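Local atomic coordinates of Di-haem cytochrome c peroxidase family protein (Burkholderia thailandensis E264, PDB entry 6NX0), a protein that carries two c-type hemes, forms an unusually stable bis-Fe(IV) state and probably acts as a peroxidase of the diheme cytochrome c peroxidase family. Residues R368-S380 and L454-P467. Residues are numbered along the deposited sequence; the frame is centred on the assembly and turned at random.
Sequences RTPGLRNVAIKES and LRTLTDARYVGLMP. With HEC (heme c), chain C.
The carboxamide of N374 meets D459 with both of its polar atoms, its plane turned 31° from that of the carboxylate. ND2 of N374, with the acceptor close to the amide plane, gives a hydrogen bond to the anti lone pair of D459 OD2 at 3.0 Å. OD1 of N374 accepts from D459 N at 2.7 Å, tilted from the carbonyl plane. These two bonds fix the rotation of the amide, and the backbone adds a third, N374 N to L457 O at 3.1 Å. The Y462 ring has R461 CB over one face, while I377 CD1 and N374 OD1 reach it obliquely. The guanidinium of R455 carries M466 SD over the centre of one face and holds P467 O at its edge with NH1 and NH2; the same sulfur touches A376 CB at 3.6 Å.

A single side-chain amide, using its C=O and NH2 together, can tie a turn to a distant segment, as N374 does here. The pairing joins a type II beta turn, L372 to V375, to the segment that helix 444-455 leads into, with its type I turn R455 to T458, within the cytochrome c fold around one heme. Toward that heme, L372 divides its branches: CD1 meets L454 CD2 while CD2 packs on the porphyrin at 3.6 Å from C3A, and V375 likewise puts CG1 against L454 and CG2 toward the heme methyl CMA. On the far flank, I377 has CG1 between its backbone N and carbonyl carbon (chi1 70°); the extended second torsion carries CD1 on to Y462 CB at 3.7 Å, and CG2 lies against L465 and M466.

Two waters bridge the segments. One links R373 NH1 to L457 O, R373 itself forming a salt bridge with D273; the other joins A376 N, L454 O and T458 OG1. D459 is also hydrogen-bonded by S269 and Y165.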
loop_
_atom_site.group_PDB
_atom_site.type_symbol
_atom_site.label_atom_id
_atom_site.label_comp_id
_atom_site.label_asym_id
_atom_site.label_seq_id
_atom_site.Cartn_x
_atom_site.Cartn_y
_atom_site.Cartn_z
ATOM N N ARG A 368 5.303 3.153 4.697
ATOM C CA ARG A 368 4.298 4.113 4.240
ATOM C C ARG A 368 2.936 3.763 4.832
ATOM O O ARG A 368 2.485 2.618 4.748
ATOM C CB ARG A 368 4.207 4.157 2.706
ATOM C CG ARG A 368 3.713 5.525 2.168
ATOM C CD ARG A 368 3.501 5.568 0.637
ATOM N NE ARG A 368 2.287 4.824 0.309
ATOM C CZ ARG A 368 2.158 3.904 -0.630
ATOM N NH1 ARG A 368 3.149 3.610 -1.464
ATOM N NH2 ARG A 368 0.998 3.276 -0.725
ATOM N N THR A 369 2.275 4.749 5.434
ATOM C CA THR A 369 0.959 4.507 6.011
ATOM C C THR A 369 -0.014 4.134 4.903
ATOM O O THR A 369 -0.222 4.935 3.979
ATOM C CB THR A 369 0.485 5.739 6.744
ATOM O OG1 THR A 369 1.429 6.006 7.798
ATOM C CG2 THR A 369 -0.906 5.514 7.295
ATOM N N PRO A 370 -0.613 2.945 4.938
ATOM C CA PRO A 370 -1.502 2.534 3.846
ATOM C C PRO A 370 -2.876 3.148 3.998
ATOM O O PRO A 370 -3.373 3.324 5.112
ATOM C CB PRO A 370 -1.575 1.012 4.016
ATOM C CG PRO A 370 -1.418 0.822 5.493
ATOM C CD PRO A 370 -0.476 1.890 5.966
ATOM N N GLY A 371 -3.508 3.442 2.868
ATOM C CA GLY A 371 -4.911 3.792 2.904
ATOM C C GLY A 371 -5.717 2.573 3.292
ATOM O O GLY A 371 -5.301 1.447 3.057
ATOM N N LEU A 372 -6.872 2.811 3.914
ATOM C CA LEU A 372 -7.704 1.766 4.500
ATOM C C LEU A 372 -8.954 1.452 3.684
ATOM O O LEU A 372 -9.771 0.629 4.124
ATOM C CB LEU A 372 -8.095 2.158 5.939
ATOM C CG LEU A 372 -6.895 2.375 6.872
ATOM C CD1 LEU A 372 -7.358 2.691 8.288
ATOM C CD2 LEU A 372 -5.995 1.156 6.875
ATOM N N ARG A 373 -9.150 2.081 2.527
ATOM C CA ARG A 373 -10.298 1.707 1.708
ATOM C C ARG A 373 -10.157 0.255 1.277
ATOM O O ARG A 373 -9.079 -0.194 0.887
ATOM C CB ARG A 373 -10.430 2.623 0.497
ATOM C CG ARG A 373 -10.860 4.036 0.923
ATOM C CD ARG A 373 -10.774 5.045 -0.175
ATOM N NE ARG A 373 -11.459 6.303 0.157
ATOM C CZ ARG A 373 -12.758 6.509 -0.003
ATOM N NH1 ARG A 373 -13.541 5.526 -0.441
ATOM N NH2 ARG A 373 -13.289 7.681 0.315
ATOM N N ASN A 374 -11.267 -0.475 1.373
ATOM C CA ASN A 374 -11.378 -1.905 1.077
ATOM C C ASN A 374 -10.539 -2.781 1.987
ATOM O O ASN A 374 -10.334 -3.965 1.683
ATOM C CB ASN A 374 -11.079 -2.189 -0.390
ATOM C CG ASN A 374 -12.079 -1.522 -1.273
ATOM O OD1 ASN A 374 -13.264 -1.909 -1.262
ATOM N ND2 ASN A 374 -11.650 -0.513 -2.014
ATOM N N VAL A 375 -10.116 -2.266 3.145
ATOM C CA VAL A 375 -9.288 -3.076 4.047
ATOM C C VAL A 375 -10.017 -4.332 4.495
ATOM O O VAL A 375 -9.398 -5.386 4.683
ATOM C CB VAL A 375 -8.805 -2.217 5.239
ATOM C CG1 VAL A 375 -9.957 -1.823 6.151
ATOM C CG2 VAL A 375 -7.668 -2.936 6.007
ATOM N N ALA A 376 -11.349 -4.269 4.630
ATOM C CA ALA A 376 -12.073 -5.371 5.252
ATOM C C ALA A 376 -12.235 -6.599 4.354
ATOM O O ALA A 376 -12.770 -7.611 4.820
ATOM C CB ALA A 376 -13.449 -4.875 5.701
ATOM N N ILE A 377 -11.782 -6.558 3.095
ATOM C CA ILE A 377 -11.842 -7.713 2.200
ATOM C C ILE A 377 -10.486 -8.365 2.016
ATOM O O ILE A 377 -10.384 -9.366 1.283
ATOM C CB ILE A 377 -12.448 -7.353 0.825
ATOM C CG1 ILE A 377 -11.519 -6.457 -0.008
ATOM C CG2 ILE A 377 -13.819 -6.712 0.985
ATOM C CD1 ILE A 377 -12.038 -6.139 -1.384
ATOM N N LYS A 378 -9.445 -7.854 2.669
ATOM C CA LYS A 378 -8.122 -8.444 2.524
ATOM C C LYS A 378 -8.025 -9.750 3.304
ATOM O O LYS A 378 -8.655 -9.931 4.345
ATOM C CB LYS A 378 -7.042 -7.477 3.011
ATOM C CG LYS A 378 -6.933 -6.211 2.193
ATOM C CD LYS A 378 -6.187 -5.127 2.924
ATOM C CE LYS A 378 -4.726 -5.468 3.182
ATOM N NZ LYS A 378 -3.850 -5.001 2.078
ATOM N N GLU A 379 -7.207 -10.663 2.789
ATOM C CA GLU A 379 -6.977 -11.946 3.442
ATOM C C GLU A 379 -5.874 -11.906 4.492
ATOM O O GLU A 379 -5.831 -12.788 5.362
ATOM C CB GLU A 379 -6.662 -13.016 2.388
ATOM C CG GLU A 379 -7.856 -13.308 1.485
ATOM C CD GLU A 379 -7.566 -14.337 0.424
ATOM O OE1 GLU A 379 -6.402 -14.478 0.014
ATOM O OE2 GLU A 379 -8.511 -15.025 -0.005
ATOM N N SER A 380 -4.991 -10.908 4.440
ATOM C CA SER A 380 -3.969 -10.705 5.456
ATOM C C SER A 380 -3.623 -9.230 5.463
ATOM O O SER A 380 -3.902 -8.501 4.506
ATOM C CB SER A 380 -2.731 -11.583 5.223
ATOM O OG SER A 380 -2.092 -11.219 4.019
ATOM N N LEU A 454 -14.444 0.614 9.822
ATOM C CA LEU A 454 -13.585 0.284 8.680
ATOM C C LEU A 454 -14.342 -0.494 7.616
ATOM O O LEU A 454 -14.024 -0.402 6.427
ATOM C CB LEU A 454 -12.366 -0.498 9.148
ATOM C CG LEU A 454 -11.404 0.324 10.026
ATOM C CD1 LEU A 454 -10.244 -0.570 10.494
ATOM C CD2 LEU A 454 -10.907 1.568 9.281
ATOM N N ARG A 455 -15.340 -1.273 8.021
ATOM C CA ARG A 455 -16.113 -2.023 7.042
ATOM C C ARG A 455 -16.972 -1.119 6.156
ATOM O O ARG A 455 -17.374 -1.540 5.067
ATOM C CB ARG A 455 -16.962 -3.063 7.790
ATOM C CG ARG A 455 -16.158 -4.161 8.453
ATOM C CD ARG A 455 -16.991 -4.927 9.521
ATOM N NE ARG A 455 -18.188 -5.536 8.931
ATOM C CZ ARG A 455 -18.215 -6.719 8.319
ATOM N NH1 ARG A 455 -17.113 -7.445 8.213
ATOM N NH2 ARG A 455 -19.365 -7.165 7.801
ATOM N N THR A 456 -17.230 0.131 6.555
ATOM C CA THR A 456 -17.949 1.061 5.684
ATOM C C THR A 456 -17.105 1.570 4.521
ATOM O O THR A 456 -17.637 2.238 3.624
ATOM C CB THR A 456 -18.485 2.282 6.462
ATOM O OG1 THR A 456 -17.424 3.216 6.764
ATOM C CG2 THR A 456 -19.236 1.866 7.731
ATOM N N LEU A 457 -15.805 1.282 4.513
ATOM C CA LEU A 457 -14.914 1.785 3.478
ATOM C C LEU A 457 -14.767 0.817 2.304
ATOM O O LEU A 457 -13.926 1.033 1.429
ATOM C CB LEU A 457 -13.532 2.075 4.071
ATOM C CG LEU A 457 -13.498 2.849 5.382
ATOM C CD1 LEU A 457 -12.066 3.133 5.803
ATOM C CD2 LEU A 457 -14.281 4.143 5.251
ATOM N N THR A 458 -15.554 -0.243 2.270
ATOM C CA THR A 458 -15.511 -1.193 1.166
ATOM C C THR A 458 -16.336 -0.697 -0.017
ATOM O O THR A 458 -17.510 -0.341 0.132
ATOM C CB THR A 458 -16.040 -2.531 1.658
ATOM O OG1 THR A 458 -15.256 -2.960 2.774
ATOM C CG2 THR A 458 -16.011 -3.567 0.568
ATOM N N ASP A 459 -15.719 -0.682 -1.197
ATOM C CA ASP A 459 -16.425 -0.301 -2.406
ATOM C C ASP A 459 -17.556 -1.286 -2.678
ATOM O O ASP A 459 -17.503 -2.459 -2.296
ATOM C CB ASP A 459 -15.437 -0.196 -3.568
ATOM C CG ASP A 459 -14.798 1.155 -3.634
ATOM O OD1 ASP A 459 -15.506 2.126 -3.968
ATOM O OD2 ASP A 459 -13.604 1.279 -3.334
ATOM N N ALA A 460 -18.615 -0.775 -3.321
ATOM C CA ALA A 460 -19.873 -1.509 -3.420
ATOM C C ALA A 460 -19.709 -2.884 -4.062
ATOM O O ALA A 460 -20.388 -3.843 -3.653
ATOM C CB ALA A 460 -20.879 -0.683 -4.216
ATOM N N ARG A 461 -18.857 -2.986 -5.087
ATOM C CA ARG A 461 -18.629 -4.239 -5.811
ATOM C C ARG A 461 -18.180 -5.369 -4.896
ATOM O O ARG A 461 -18.362 -6.547 -5.233
ATOM C CB ARG A 461 -17.567 -4.018 -6.912
ATOM C CG ARG A 461 -17.180 -5.255 -7.708
ATOM C CD ARG A 461 -16.238 -4.859 -8.835
ATOM N NE ARG A 461 -15.733 -5.997 -9.601
ATOM C CZ ARG A 461 -14.800 -5.906 -10.546
ATOM N NH1 ARG A 461 -14.250 -4.733 -10.831
ATOM N NH2 ARG A 461 -14.409 -6.993 -11.203
ATOM N N TYR A 462 -17.569 -5.044 -3.760
ATOM C CA TYR A 462 -16.825 -6.034 -2.990
ATOM C C TYR A 462 -17.400 -6.331 -1.616
ATOM O O TYR A 462 -16.774 -7.089 -0.865
ATOM C CB TYR A 462 -15.371 -5.572 -2.817
ATOM C CG TYR A 462 -14.736 -5.150 -4.113
ATOM C CD1 TYR A 462 -14.505 -6.075 -5.121
ATOM C CD2 TYR A 462 -14.353 -3.837 -4.324
ATOM C CE1 TYR A 462 -13.908 -5.703 -6.308
ATOM C CE2 TYR A 462 -13.752 -3.452 -5.517
ATOM C CZ TYR A 462 -13.541 -4.393 -6.498
ATOM O OH TYR A 462 -12.932 -4.006 -7.683
ATOM N N VAL A 463 -18.573 -5.781 -1.252
ATOM C CA VAL A 463 -19.047 -5.920 0.131
ATOM C C VAL A 463 -19.274 -7.370 0.509
ATOM O O VAL A 463 -19.109 -7.737 1.678
ATOM C CB VAL A 463 -20.318 -5.090 0.382
ATOM C CG1 VAL A 463 -20.007 -3.602 0.295
ATOM C CG2 VAL A 463 -21.415 -5.481 -0.576
ATOM N N GLY A 464 -19.601 -8.222 -0.468
ATOM C CA GLY A 464 -19.833 -9.637 -0.198
ATOM C C GLY A 464 -18.600 -10.417 0.208
ATOM O O GLY A 464 -18.730 -11.546 0.693
ATOM N N LEU A 465 -17.410 -9.849 0.036
ATOM C CA LEU A 465 -16.204 -10.530 0.458
ATOM C C LEU A 465 -15.820 -10.240 1.899
ATOM O O LEU A 465 -14.928 -10.900 2.438
ATOM C CB LEU A 465 -15.022 -10.142 -0.444
ATOM C CG LEU A 465 -15.118 -10.545 -1.916
ATOM C CD1 LEU A 465 -13.857 -10.089 -2.657
ATOM C CD2 LEU A 465 -15.316 -12.041 -2.028
ATOM N N MET A 466 -16.423 -9.242 2.528
ATOM C CA MET A 466 -16.188 -9.055 3.940
ATOM C C MET A 466 -16.747 -10.252 4.708
ATOM O O MET A 466 -17.745 -10.844 4.297
ATOM C CB MET A 466 -16.860 -7.775 4.426
ATOM C CG MET A 466 -16.396 -6.508 3.728
ATOM S SD MET A 466 -16.903 -5.014 4.630
ATOM C CE MET A 466 -18.665 -5.028 4.326
ATOM N N PRO A 467 -16.139 -10.628 5.826
ATOM C CA PRO A 467 -16.792 -11.629 6.672
ATOM C C PRO A 467 -18.127 -11.082 7.134
ATOM O O PRO A 467 -18.268 -9.883 7.399
ATOM C CB PRO A 467 -15.811 -11.817 7.827
ATOM C CG PRO A 467 -15.047 -10.546 7.887
ATOM C CD PRO A 467 -14.956 -10.042 6.488
HETATM FE FE HEC C . -2.632 2.187 11.095
HETATM C CHA HEC C . -1.446 -0.167 8.903
HETATM C CHB HEC C . -5.679 0.605 11.160
HETATM C CHC HEC C . -3.610 4.116 13.757
HETATM C CHD HEC C . 0.234 4.016 10.800
HETATM N NA HEC C . -3.426 0.571 10.159
HETATM C C1A HEC C . -2.761 -0.232 9.251
HETATM C C2A HEC C . -3.648 -1.317 8.919
HETATM C C3A HEC C . -4.842 -1.046 9.459
HETATM C C4A HEC C . -4.728 0.148 10.259
HETATM C CMA HEC C . -6.081 -1.937 9.461
HETATM C CAA HEC C . -3.335 -2.436 7.899
HETATM C CBA HEC C . -3.736 -2.026 6.493
HETATM C CGA HEC C . -3.358 -3.001 5.404
HETATM O O1A HEC C . -3.534 -2.589 4.217
HETATM O O2A HEC C . -2.645 -4.012 5.660
HETATM N NB HEC C . -4.300 2.363 12.216
HETATM C C1B HEC C . -5.481 1.639 12.033
HETATM C C2B HEC C . -6.441 2.078 13.029
HETATM C C3B HEC C . -5.866 2.998 13.802
HETATM C C4B HEC C . -4.529 3.224 13.270
HETATM C CMB HEC C . -7.903 1.566 13.100
HETATM C CAB HEC C . -6.417 3.685 15.077
HETATM C CBB HEC C . -6.745 2.632 16.160
HETATM N NC HEC C . -1.881 3.806 12.038
HETATM C C1C HEC C . -2.413 4.406 13.163
HETATM C C2C HEC C . -1.510 5.449 13.564
HETATM C C3C HEC C . -0.494 5.491 12.691
HETATM C C4C HEC C . -0.685 4.431 11.731
HETATM C CMC HEC C . -1.824 6.378 14.757
HETATM C CAC HEC C . 0.574 6.589 12.563
HETATM C CBC HEC C . 1.418 6.596 13.855
HETATM N ND HEC C . -0.952 1.982 10.000
HETATM C C1D HEC C . 0.129 2.869 10.055
HETATM C C2D HEC C . 1.222 2.279 9.340
HETATM C C3D HEC C . 0.756 0.968 8.838
HETATM C C4D HEC C . -0.622 0.866 9.237
HETATM C CMD HEC C . 2.617 2.858 9.127
HETATM C CAD HEC C . 1.577 -0.059 8.047
HETATM C CBD HEC C . 2.343 -0.910 9.041
HETATM C CGD HEC C . 2.870 -2.165 8.393
HETATM O O1D HEC C . 2.464 -2.468 7.244
HETATM O O2D HEC C . 3.561 -2.946 9.110
HETATM O O HOH W 1 -13.615 2.704 -0.716
HETATM O O HOH W 2 -13.067 -1.815 4.142
#